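Local coordinates for protein 2,3-dihydroxybenzoate-AMP ligase (Bacillus subtilis, PDB 1MDB) that belongs to the AMP-binding (ANL) superfamily of enzymes, built of a large N-terminal domain and a smaller C-terminal one, at residues 138-142 / 159-163; 59-64 / 90-94; 71-75 / 97-101; 41-46 / 250-255. All coordinates share one frame; numbering follows the deposited sequence.

Interaction 1 of 4, residues 138-142 / 159-163; sequences RSLAR and EAEEF
Arg-142, on helix 137-147, meets Glu-161 and Glu-162 of the turn between strands 154-157 and 164-165. Its guanidinium takes Glu-162 side-on: NE donates to OE2 at 2.9 Å and NH2 to OE1, each oxygen using its syn lone pair, with the two flat groups 30° apart. The same NH2 also gives a short 2.6 Å bond to Glu-161 OE1, which lies close to the guanidinium plane and accepts through its anti lone pair. A water bridges the two residues, donating to Glu-161 OE1 and accepting from Arg-142 NH1 at 2.8 Å. With chi1 at -64° and the chain extended from CG to NE, Arg-142 passes the edge of the Phe-163 ring with its CG, and Phe-163 CE1 lies under the rim of one guanidinium face; Glu-162 CG covers a face of the ring.

Arg-138 is held less straightly. Its NE and NH2 share the backbone O of Glu-159 in two weak, bent bonds, NH2 at 3.0 Å. Glu-161 OE2 stands over the guanidinium face, 3.1 Å from NH1, an attraction of charges with no N-H aimed at it; the stronger partner of NH1 is Asp-136.

Beside the charges, Phe-163 CE1 and CZ touch Ala-141 CB, CE1 at 4.0 Å. A type II' turn from Ala-160 to Phe-163, with Phe-163 N bonded to Ala-160 O, presents both carboxylates to the helix. Glu-161 thus bridges two arginines, an arrangement that probably favours its ionised form and ties the turn to the helix by a surface salt-bridge network beside one aromatic ring.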
loop_
_atom_site.group_PDB
_atom_site.type_symbol
_atom_site.label_atom_id
_atom_site.label_comp_id
_atom_site.label_asym_id
_atom_site.label_seq_id
_atom_site.Cartn_x
_atom_site.Cartn_y
_atom_site.Cartn_z
ATOM N N ARG A 138 5.418 17.382 -16.120
ATOM C CA ARG A 138 5.618 17.443 -17.566
ATOM C C ARG A 138 7.108 17.363 -17.856
ATOM O O ARG A 138 7.516 16.861 -18.900
ATOM C CB ARG A 138 5.085 18.739 -18.166
ATOM C CG ARG A 138 3.721 19.149 -17.703
ATOM C CD ARG A 138 3.901 20.436 -16.950
ATOM N NE ARG A 138 2.652 21.124 -16.707
ATOM C CZ ARG A 138 2.583 22.361 -16.243
ATOM N NH1 ARG A 138 3.700 23.031 -15.970
ATOM N NH2 ARG A 138 1.401 22.934 -16.085
ATOM N N SER A 139 7.924 17.873 -16.939
ATOM C CA SER A 139 9.364 17.826 -17.133
ATOM C C SER A 139 9.774 16.364 -17.000
ATOM O O SER A 139 10.694 15.904 -17.673
ATOM C CB SER A 139 10.095 18.704 -16.097
ATOM O OG SER A 139 9.905 18.212 -14.782
ATOM N N LEU A 140 9.085 15.629 -16.132
ATOM C CA LEU A 140 9.370 14.206 -15.975
ATOM C C LEU A 140 8.940 13.538 -17.294
ATOM O O LEU A 140 9.651 12.694 -17.835
ATOM C CB LEU A 140 8.575 13.622 -14.797
ATOM C CG LEU A 140 8.587 12.092 -14.643
ATOM C CD1 LEU A 140 10.023 11.592 -14.612
ATOM C CD2 LEU A 140 7.829 11.673 -13.366
ATOM N N ALA A 141 7.783 13.935 -17.815
ATOM C CA ALA A 141 7.298 13.373 -19.082
ATOM C C ALA A 141 8.342 13.603 -20.176
ATOM O O ALA A 141 8.642 12.704 -20.966
ATOM C CB ALA A 141 5.968 14.029 -19.484
ATOM N N ARG A 142 8.901 14.812 -20.213
ATOM C CA ARG A 142 9.901 15.137 -21.217
ATOM C C ARG A 142 11.103 14.235 -21.069
ATOM O O ARG A 142 11.675 13.787 -22.062
ATOM C CB ARG A 142 10.319 16.605 -21.111
ATOM C CG ARG A 142 9.175 17.557 -21.418
ATOM C CD ARG A 142 9.607 19.008 -21.493
ATOM N NE ARG A 142 8.435 19.856 -21.650
ATOM C CZ ARG A 142 7.799 20.443 -20.643
ATOM N NH1 ARG A 142 8.232 20.296 -19.396
ATOM N NH2 ARG A 142 6.698 21.135 -20.878
ATOM N N GLU A 159 -2.800 21.835 -16.845
ATOM C CA GLU A 159 -2.163 22.523 -17.963
ATOM C C GLU A 159 -1.190 21.570 -18.654
ATOM O O GLU A 159 -0.077 21.338 -18.179
ATOM C CB GLU A 159 -1.422 23.767 -17.467
ATOM C CG GLU A 159 -0.732 24.555 -18.565
ATOM C CD GLU A 159 -1.692 24.986 -19.664
ATOM O OE1 GLU A 159 -2.692 25.661 -19.337
ATOM O OE2 GLU A 159 -1.445 24.649 -20.847
ATOM N N ALA A 160 -1.623 21.034 -19.790
ATOM C CA ALA A 160 -0.840 20.074 -20.556
ATOM C C ALA A 160 0.365 20.599 -21.318
ATOM O O ALA A 160 1.252 19.826 -21.673
ATOM C CB ALA A 160 -1.765 19.330 -21.524
ATOM N N GLU A 161 0.410 21.900 -21.576
ATOM C CA GLU A 161 1.508 22.476 -22.347
ATOM C C GLU A 161 1.513 21.802 -23.724
ATOM O O GLU A 161 0.469 21.764 -24.377
ATOM C CB GLU A 161 2.847 22.301 -21.608
ATOM C CG GLU A 161 3.420 23.633 -21.093
ATOM C CD GLU A 161 4.165 23.532 -19.759
ATOM O OE1 GLU A 161 5.158 22.776 -19.652
ATOM O OE2 GLU A 161 3.755 24.230 -18.809
ATOM N N GLU A 162 2.644 21.262 -24.170
ATOM C CA GLU A 162 2.684 20.629 -25.486
ATOM C C GLU A 162 2.068 19.230 -25.556
ATOM O O GLU A 162 1.982 18.639 -26.640
ATOM C CB GLU A 162 4.117 20.542 -26.014
ATOM C CG GLU A 162 4.954 19.436 -25.388
ATOM C CD GLU A 162 5.809 19.933 -24.241
ATOM O OE1 GLU A 162 5.301 20.724 -23.421
ATOM O OE2 GLU A 162 6.981 19.522 -24.160
ATOM N N PHE A 163 1.645 18.699 -24.414
ATOM C CA PHE A 163 1.066 17.362 -24.376
ATOM C C PHE A 163 -0.454 17.373 -24.530
ATOM O O PHE A 163 -1.016 18.359 -25.002
ATOM C CB PHE A 163 1.502 16.659 -23.086
ATOM C CG PHE A 163 2.995 16.528 -22.957
ATOM C CD1 PHE A 163 3.688 17.206 -21.960
ATOM C CD2 PHE A 163 3.716 15.746 -23.864
ATOM C CE1 PHE A 163 5.078 17.109 -21.869
ATOM C CE2 PHE A 163 5.098 15.642 -23.782
ATOM C CZ PHE A 163 5.784 16.326 -22.780
HETATM O O HOH W 1 6.828 21.951 -17.649
#

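Interaction 2 of 4, residues 59-64 / 90-94; sequences RADRLA and EVIFA
Two helices of the N-terminal domain, 53-70 and 86-98, cross at close range here through small residues, Ala-60 and Ala-64 against Ala-94. The CA atoms of Ala-60 and Ala-94 are 4.4 Å apart, and Ala-94 CB presses on the carbonyl oxygen Ala-60 O at 3.4 Å. In return, Ala-64 CB rests on Ala-94 O, and a CA-H...O contact runs from Ala-94 CA to Ala-60 O. On one flank Ala-60 CB meets Phe-93 CB at 4.0 Å, and the Phe-93 ring continues away toward Phe-27 and Leu-31 of helix 27-38.

Alanines at the crossing let the segment axes approach to 8.0 Å at a signed angle of -65°. Leu-63 packs beside them: its CG lies 3.7 Å from Ala-94 CB, and its CD2 reaches the carbonyl of Glu-90, the CG of that residue and Val-91 CG2. A first torsion that sets CG opposite the backbone N directs it toward helix 86-98, from where CD2 makes these contacts; Leu-166 of a loop touches both Leu-63 and Val-91.

At the far end of the interface Arg-59 NE makes a nearly straight bond to Glu-90 OE1 (2.8 Å, 174° at the hydrogen). The oxygen lies in the guanidinium plane, but the N-H arrives from above the carboxylate, whose plane is turned 51° from the guanidinium; bonds from NH2 to both oxygens are weak. Glu-90 OE1 is shared with His-170 NE2, its stronger partner, and Trp-51 packs against both Arg-59 and Glu-90.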
loop_
_atom_site.group_PDB
_atom_site.type_symbol
_atom_site.label_atom_id
_atom_site.label_comp_id
_atom_site.label_asym_id
_atom_site.label_seq_id
_atom_site.Cartn_x
_atom_site.Cartn_y
_atom_site.Cartn_z
ATOM N N ARG A 59 -18.638 10.553 -16.547
ATOM C CA ARG A 59 -17.314 10.977 -16.985
ATOM C C ARG A 59 -16.484 9.782 -17.463
ATOM O O ARG A 59 -15.722 9.895 -18.419
ATOM C CB ARG A 59 -16.597 11.717 -15.849
ATOM C CG ARG A 59 -17.372 12.943 -15.359
ATOM C CD ARG A 59 -16.628 13.736 -14.287
ATOM N NE ARG A 59 -15.349 14.245 -14.768
ATOM C CZ ARG A 59 -14.985 15.523 -14.721
ATOM N NH1 ARG A 59 -15.805 16.427 -14.211
ATOM N NH2 ARG A 59 -13.800 15.897 -15.181
ATOM N N ALA A 60 -16.646 8.639 -16.803
ATOM C CA ALA A 60 -15.924 7.424 -17.162
ATOM C C ALA A 60 -16.319 6.926 -18.565
ATOM O O ALA A 60 -15.460 6.479 -19.343
ATOM C CB ALA A 60 -16.193 6.340 -16.125
ATOM N N ASP A 61 -17.614 6.989 -18.879
ATOM C CA ASP A 61 -18.098 6.570 -20.190
ATOM C C ASP A 61 -17.546 7.519 -21.234
ATOM O O ASP A 61 -16.940 7.103 -22.228
ATOM C CB ASP A 61 -19.623 6.622 -20.267
ATOM C CG ASP A 61 -20.284 5.412 -19.665
ATOM O OD1 ASP A 61 -19.654 4.335 -19.656
ATOM O OD2 ASP A 61 -21.445 5.537 -19.218
ATOM N N ARG A 62 -17.765 8.806 -20.994
ATOM C CA ARG A 62 -17.308 9.832 -21.912
ATOM C C ARG A 62 -15.793 9.851 -22.080
ATOM O O ARG A 62 -15.292 10.203 -23.149
ATOM C CB ARG A 62 -17.807 11.206 -21.454
ATOM C CG ARG A 62 -19.322 11.387 -21.576
ATOM C CD ARG A 62 -19.767 12.783 -21.123
ATOM N NE ARG A 62 -19.224 13.858 -21.953
ATOM C CZ ARG A 62 -19.605 14.112 -23.203
ATOM N NH1 ARG A 62 -20.537 13.367 -23.775
ATOM N NH2 ARG A 62 -19.058 15.116 -23.878
ATOM N N LEU A 63 -15.055 9.473 -21.037
ATOM C CA LEU A 63 -13.596 9.472 -21.136
ATOM C C LEU A 63 -13.122 8.231 -21.887
ATOM O O LEU A 63 -12.203 8.297 -22.699
ATOM C CB LEU A 63 -12.948 9.527 -19.745
ATOM C CG LEU A 63 -11.411 9.532 -19.709
ATOM C CD1 LEU A 63 -10.881 10.700 -20.539
ATOM C CD2 LEU A 63 -10.908 9.642 -18.276
ATOM N N ALA A 64 -13.757 7.099 -21.619
ATOM C CA ALA A 64 -13.391 5.861 -22.291
ATOM C C ALA A 64 -13.464 6.084 -23.799
ATOM O O ALA A 64 -12.594 5.635 -24.553
ATOM C CB ALA A 64 -14.333 4.735 -21.873
ATOM N N GLU A 90 -11.917 8.904 -12.603
ATOM C CA GLU A 90 -12.527 8.842 -13.916
ATOM C C GLU A 90 -11.531 8.165 -14.855
ATOM O O GLU A 90 -11.914 7.457 -15.787
ATOM C CB GLU A 90 -12.898 10.245 -14.426
ATOM C CG GLU A 90 -11.744 11.161 -14.810
ATOM C CD GLU A 90 -12.245 12.500 -15.353
ATOM O OE1 GLU A 90 -13.390 12.547 -15.846
ATOM O OE2 GLU A 90 -11.497 13.496 -15.302
ATOM N N VAL A 91 -10.248 8.363 -14.583
ATOM C CA VAL A 91 -9.207 7.768 -15.412
ATOM C C VAL A 91 -9.189 6.249 -15.332
ATOM O O VAL A 91 -9.164 5.585 -16.371
ATOM C CB VAL A 91 -7.798 8.319 -15.047
ATOM C CG1 VAL A 91 -6.701 7.372 -15.548
ATOM C CG2 VAL A 91 -7.610 9.698 -15.683
ATOM N N ILE A 92 -9.215 5.683 -14.125
ATOM C CA ILE A 92 -9.169 4.226 -14.036
ATOM C C ILE A 92 -10.453 3.513 -14.494
ATOM O O ILE A 92 -10.376 2.504 -15.180
ATOM C CB ILE A 92 -8.788 3.713 -12.608
ATOM C CG1 ILE A 92 -9.923 3.961 -11.615
ATOM C CG2 ILE A 92 -7.500 4.374 -12.143
ATOM C CD1 ILE A 92 -9.691 3.257 -10.287
ATOM N N PHE A 93 -11.628 4.022 -14.125
ATOM C CA PHE A 93 -12.859 3.361 -14.539
ATOM C C PHE A 93 -13.083 3.471 -16.053
ATOM O O PHE A 93 -13.746 2.624 -16.648
ATOM C CB PHE A 93 -14.072 3.898 -13.746
ATOM C CG PHE A 93 -14.213 3.278 -12.377
ATOM C CD1 PHE A 93 -13.633 3.870 -11.262
ATOM C CD2 PHE A 93 -14.854 2.053 -12.222
ATOM C CE1 PHE A 93 -13.682 3.248 -10.013
ATOM C CE2 PHE A 93 -14.908 1.421 -10.981
ATOM C CZ PHE A 93 -14.322 2.018 -9.876
ATOM N N ALA A 94 -12.531 4.510 -16.667
ATOM C CA ALA A 94 -12.636 4.682 -18.111
ATOM C C ALA A 94 -11.741 3.613 -18.739
ATOM O O ALA A 94 -12.116 2.955 -19.716
ATOM C CB ALA A 94 -12.152 6.068 -18.520
#

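Interaction 3 of 4, residues 71-75 / 97-101; sequences GIQQK and RLGAL. With SO4 (sulfate ion), chain B.
A single backbone hydrogen bond joins Lys-75 to Gly-99: Lys-75 N donates to Gly-99 O at 2.8 Å and almost straight (171°), though the N-H comes from above the carbonyl plane. Next to it, the backbone of Gln-74 lies against the end of helix 86-98, its CA making a CA-H...O contact of 3.5 Å with Leu-98 O.

Gly-99 is the C-prime residue of the Schellman motif that ends this helix, and its positive phi suits glycine. The extended side chain of Gln-74 lays NE2 4.1 Å from Gly-99 CA. The amide is held there by a hydrogen bond from NE2 to the backbone O of Glu-178.

Apolar contact is centred on Ile-72. Its CG2, opposite the backbone N, touches Leu-98 CD2 at 3.8 Å and Ala-100 CB at 4.0 Å, the Ile-72 and Leu-98 side chains crossing at about a right angle. Leu-98 CD2 also rests on Ile-72 O, while Leu-101 CD1 comes to Lys-75 CA.

The Lys-75 amine meets a sulfate ion, probably from the crystallisation liquor: NZ bonds weakly to O3 at 3.4 Å, and Lys-3 N also binds the ion. The apolar groups and one straight backbone bond thus fasten the approach to strand 77-80 against the helix end leading into its parallel neighbour, strand 101-104, with the lysine amine taking no part in the joint.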
loop_
_atom_site.group_PDB
_atom_site.type_symbol
_atom_site.label_atom_id
_atom_site.label_comp_id
_atom_site.label_asym_id
_atom_site.label_seq_id
_atom_site.Cartn_x
_atom_site.Cartn_y
_atom_site.Cartn_z
ATOM N N GLY A 71 -6.929 6.127 -29.627
ATOM C CA GLY A 71 -6.254 4.977 -30.203
ATOM C C GLY A 71 -5.831 3.949 -29.173
ATOM O O GLY A 71 -5.132 2.991 -29.501
ATOM N N ILE A 72 -6.232 4.148 -27.922
ATOM C CA ILE A 72 -5.887 3.200 -26.868
ATOM C C ILE A 72 -6.824 2.015 -27.015
ATOM O O ILE A 72 -8.031 2.195 -27.109
ATOM C CB ILE A 72 -6.057 3.820 -25.467
ATOM C CG1 ILE A 72 -4.982 4.891 -25.247
ATOM C CG2 ILE A 72 -5.953 2.731 -24.397
ATOM C CD1 ILE A 72 -5.090 5.599 -23.934
ATOM N N GLN A 73 -6.271 0.809 -27.038
ATOM C CA GLN A 73 -7.096 -0.379 -27.216
ATOM C C GLN A 73 -7.132 -1.328 -26.024
ATOM O O GLN A 73 -6.357 -1.199 -25.073
ATOM C CB GLN A 73 -6.611 -1.156 -28.437
ATOM C CG GLN A 73 -6.421 -0.319 -29.689
ATOM C CD GLN A 73 -5.802 -1.133 -30.806
ATOM O OE1 GLN A 73 -6.304 -2.204 -31.152
ATOM N NE2 GLN A 73 -4.709 -0.638 -31.374
ATOM N N GLN A 74 -8.042 -2.292 -26.098
ATOM C CA GLN A 74 -8.193 -3.293 -25.058
ATOM C C GLN A 74 -6.860 -4.034 -24.883
ATOM O O GLN A 74 -6.192 -4.364 -25.860
ATOM C CB GLN A 74 -9.324 -4.262 -25.443
ATOM C CG GLN A 74 -9.631 -5.331 -24.403
ATOM C CD GLN A 74 -11.003 -5.960 -24.608
ATOM O OE1 GLN A 74 -11.362 -6.351 -25.723
ATOM N NE2 GLN A 74 -11.776 -6.063 -23.531
ATOM N N LYS A 75 -6.495 -4.280 -23.631
ATOM C CA LYS A 75 -5.244 -4.947 -23.255
ATOM C C LYS A 75 -4.052 -3.980 -23.219
ATOM O O LYS A 75 -2.980 -4.327 -22.723
ATOM C CB LYS A 75 -4.922 -6.127 -24.186
ATOM C CG LYS A 75 -5.798 -7.358 -23.983
ATOM C CD LYS A 75 -5.146 -8.614 -24.569
ATOM C CE LYS A 75 -4.866 -8.465 -26.058
ATOM N NZ LYS A 75 -4.067 -9.601 -26.605
ATOM N N ARG A 97 -13.373 0.295 -18.421
ATOM C CA ARG A 97 -14.446 0.030 -19.389
ATOM C C ARG A 97 -13.955 -0.202 -20.815
ATOM O O ARG A 97 -14.666 -0.781 -21.640
ATOM C CB ARG A 97 -15.480 1.164 -19.379
ATOM C CG ARG A 97 -16.137 1.365 -18.015
ATOM C CD ARG A 97 -17.643 1.488 -18.097
ATOM N NE ARG A 97 -18.093 2.747 -17.528
ATOM C CZ ARG A 97 -18.951 2.872 -16.524
ATOM N NH1 ARG A 97 -19.483 1.809 -15.945
ATOM N NH2 ARG A 97 -19.271 4.078 -16.096
ATOM N N LEU A 98 -12.740 0.249 -21.104
ATOM C CA LEU A 98 -12.144 0.073 -22.425
ATOM C C LEU A 98 -11.325 -1.208 -22.428
ATOM O O LEU A 98 -10.825 -1.635 -23.463
ATOM C CB LEU A 98 -11.231 1.262 -22.745
ATOM C CG LEU A 98 -10.425 1.252 -24.051
ATOM C CD1 LEU A 98 -11.349 1.016 -25.247
ATOM C CD2 LEU A 98 -9.695 2.581 -24.198
ATOM N N GLY A 99 -11.191 -1.822 -21.258
ATOM C CA GLY A 99 -10.403 -3.036 -21.162
ATOM C C GLY A 99 -8.908 -2.733 -21.176
ATOM O O GLY A 99 -8.083 -3.629 -21.394
ATOM N N ALA A 100 -8.560 -1.466 -20.964
ATOM C CA ALA A 100 -7.163 -1.054 -20.928
ATOM C C ALA A 100 -6.655 -1.226 -19.497
ATOM O O ALA A 100 -7.414 -1.099 -18.531
ATOM C CB ALA A 100 -7.024 0.389 -21.374
ATOM N N LEU A 101 -5.363 -1.495 -19.367
ATOM C CA LEU A 101 -4.758 -1.746 -18.069
ATOM C C LEU A 101 -3.934 -0.639 -17.423
ATOM O O LEU A 101 -2.857 -0.273 -17.904
ATOM C CB LEU A 101 -3.883 -3.000 -18.150
ATOM C CG LEU A 101 -4.536 -4.390 -18.129
ATOM C CD1 LEU A 101 -5.653 -4.472 -19.150
ATOM C CD2 LEU A 101 -3.468 -5.445 -18.404
HETATM S S SO4 B . -0.554 -8.742 -25.145
HETATM O O1 SO4 B . 0.597 -8.164 -24.420
HETATM O O2 SO4 B . -1.238 -9.737 -24.294
HETATM O O3 SO4 B . -1.499 -7.665 -25.502
HETATM O O4 SO4 B . -0.074 -9.388 -26.385
#

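Interaction 4 of 4, residues 41-46 / 250-255; sequences RIAITC and GGRVVL
Arg-41 opens the pairing by reaching ahead of its strand to Gly-250: NH1 donates to Gly-250 O at 3.1 Å, the oxygen lying in the guanidinium plane. That glycine has the positive phi of the Schellman motif ending helix 242-248. Ile-42 follows with its CG2 alongside the chain of Arg-252, 3.7 Å from CD.

Ala-43 O then accepts from Val-253 N at 2.9 Å, beginning the parallel ladder; Ala-43 and Ile-44 both face Trp-51 of strand 49-52, a classic beta bulge. Ile-44 projects to the face shared with Val-253, and its CG2 touches Leu-255 CD1 at 3.7 Å. On that side helices 86-98 and 242-248 supply Phe-89 and Val-246.

Thr-45 uses both backbone groups, N to Val-253 O at 2.7 Å and O from Leu-255 N at 2.8 Å. Its OG1, opposite the carbonyl carbon (chi1 -68°), accepts a hydrogen bond from Arg-252 NH1 at 3.2 Å, the oxygen in the guanidinium plane; the stronger partners are His-50 ND1 for the hydroxyl and Glu-271 for the arginine. Cys-46 ends the walk with CB 3.9 Å from Leu-255 CD1.

The Ile-44 face is thus apolar, while the Thr-45 face carries a polar chain from His-50 through Thr-45 and Arg-252 to Glu-271, linking strand 49-52 to helix 261-271 along this face of the mixed sheet.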
loop_
_atom_site.group_PDB
_atom_site.type_symbol
_atom_site.label_atom_id
_atom_site.label_comp_id
_atom_site.label_asym_id
_atom_site.label_seq_id
_atom_site.Cartn_x
_atom_site.Cartn_y
_atom_site.Cartn_z
ATOM N N ARG A 41 -25.617 10.434 -4.554
ATOM C CA ARG A 41 -24.703 10.393 -3.417
ATOM C C ARG A 41 -23.341 10.902 -3.849
ATOM O O ARG A 41 -22.903 10.649 -4.973
ATOM C CB ARG A 41 -24.502 8.977 -2.896
ATOM C CG ARG A 41 -25.670 8.357 -2.194
ATOM C CD ARG A 41 -25.198 7.075 -1.525
ATOM N NE ARG A 41 -26.317 6.223 -1.161
ATOM C CZ ARG A 41 -26.194 5.013 -0.635
ATOM N NH1 ARG A 41 -24.993 4.506 -0.406
ATOM N NH2 ARG A 41 -27.277 4.307 -0.344
ATOM N N ILE A 42 -22.675 11.614 -2.949
ATOM C CA ILE A 42 -21.345 12.125 -3.213
ATOM C C ILE A 42 -20.379 10.949 -3.022
ATOM O O ILE A 42 -20.367 10.305 -1.968
ATOM C CB ILE A 42 -21.010 13.256 -2.241
ATOM C CG1 ILE A 42 -22.060 14.363 -2.389
ATOM C CG2 ILE A 42 -19.620 13.808 -2.516
ATOM C CD1 ILE A 42 -22.185 14.923 -3.816
ATOM N N ALA A 43 -19.599 10.652 -4.056
ATOM C CA ALA A 43 -18.645 9.543 -4.007
ATOM C C ALA A 43 -17.250 10.038 -3.679
ATOM O O ALA A 43 -16.493 9.375 -2.964
ATOM C CB ALA A 43 -18.620 8.810 -5.349
ATOM N N ILE A 44 -16.921 11.214 -4.198
ATOM C CA ILE A 44 -15.606 11.791 -4.001
ATOM C C ILE A 44 -15.647 13.262 -3.627
ATOM O O ILE A 44 -16.388 14.044 -4.222
ATOM C CB ILE A 44 -14.780 11.664 -5.286
ATOM C CG1 ILE A 44 -14.706 10.198 -5.708
ATOM C CG2 ILE A 44 -13.411 12.281 -5.087
ATOM C CD1 ILE A 44 -14.289 10.017 -7.150
ATOM N N THR A 45 -14.835 13.631 -2.647
ATOM C CA THR A 45 -14.737 15.009 -2.204
ATOM C C THR A 45 -13.284 15.441 -2.271
ATOM O O THR A 45 -12.393 14.716 -1.826
ATOM C CB THR A 45 -15.236 15.170 -0.768
ATOM O OG1 THR A 45 -16.646 14.938 -0.733
ATOM C CG2 THR A 45 -14.927 16.564 -0.250
ATOM N N CYS A 46 -13.044 16.621 -2.824
ATOM C CA CYS A 46 -11.690 17.137 -2.951
ATOM C C CYS A 46 -11.742 18.655 -2.830
ATOM O O CYS A 46 -12.184 19.347 -3.754
ATOM C CB CYS A 46 -11.101 16.728 -4.302
ATOM S SG CYS A 46 -9.361 17.097 -4.467
ATOM N N GLY A 250 -20.640 2.126 -1.252
ATOM C CA GLY A 250 -21.492 3.290 -1.404
ATOM C C GLY A 250 -21.171 4.425 -0.458
ATOM O O GLY A 250 -21.995 5.314 -0.251
ATOM N N GLY A 251 -19.976 4.406 0.122
ATOM C CA GLY A 251 -19.588 5.468 1.034
ATOM C C GLY A 251 -19.053 6.681 0.306
ATOM O O GLY A 251 -19.301 6.860 -0.888
ATOM N N ARG A 252 -18.303 7.519 1.015
ATOM C CA ARG A 252 -17.754 8.732 0.425
ATOM C C ARG A 252 -16.276 8.884 0.737
ATOM O O ARG A 252 -15.858 8.714 1.873
ATOM C CB ARG A 252 -18.522 9.957 0.936
ATOM C CG ARG A 252 -17.927 11.293 0.530
ATOM C CD ARG A 252 -18.914 12.432 0.798
ATOM N NE ARG A 252 -19.110 12.708 2.220
ATOM C CZ ARG A 252 -18.459 13.661 2.881
ATOM N NH1 ARG A 252 -17.586 14.417 2.241
ATOM N NH2 ARG A 252 -18.678 13.861 4.173
ATOM N N VAL A 253 -15.497 9.228 -0.284
ATOM C CA VAL A 253 -14.061 9.396 -0.151
ATOM C C VAL A 253 -13.663 10.871 -0.103
ATOM O O VAL A 253 -14.134 11.676 -0.914
ATOM C CB VAL A 253 -13.315 8.744 -1.362
ATOM C CG1 VAL A 253 -11.847 9.113 -1.332
ATOM C CG2 VAL A 253 -13.491 7.230 -1.347
ATOM N N VAL A 254 -12.791 11.223 0.834
ATOM C CA VAL A 254 -12.303 12.592 0.935
ATOM C C VAL A 254 -10.831 12.552 0.574
ATOM O O VAL A 254 -10.073 11.759 1.135
ATOM C CB VAL A 254 -12.420 13.156 2.359
ATOM C CG1 VAL A 254 -11.917 14.578 2.378
ATOM C CG2 VAL A 254 -13.852 13.062 2.850
ATOM N N LEU A 255 -10.409 13.421 -0.335
ATOM C CA LEU A 255 -9.017 13.428 -0.759
ATOM C C LEU A 255 -8.159 14.472 -0.060
ATOM O O LEU A 255 -8.416 15.669 -0.155
ATOM C CB LEU A 255 -8.946 13.630 -2.274
ATOM C CG LEU A 255 -9.802 12.635 -3.069
ATOM C CD1 LEU A 255 -9.829 13.022 -4.540
ATOM C CD2 LEU A 255 -9.248 11.234 -2.886
#

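Interactions 2 and 4 are buried, interaction 3 is partly so, and interaction 1 lies at the surface. Interactions 2 and 3 share helix 86-98 and touch through a salt bridge from Asp-61 to Arg-97; their segments alternate along the chain, with centres 11 Å apart. All three other contacts are nested within the long loop closed by interaction 4, which pairs strands of the large mixed sheet. Chemistry follows place: charges and water dominate at 138-142 / 159-163, alanines and one shared carboxylate at 59-64 / 90-94, backbone and aliphatic groups at 71-75 / 97-101, and a short parallel ladder at 41-46 / 250-255.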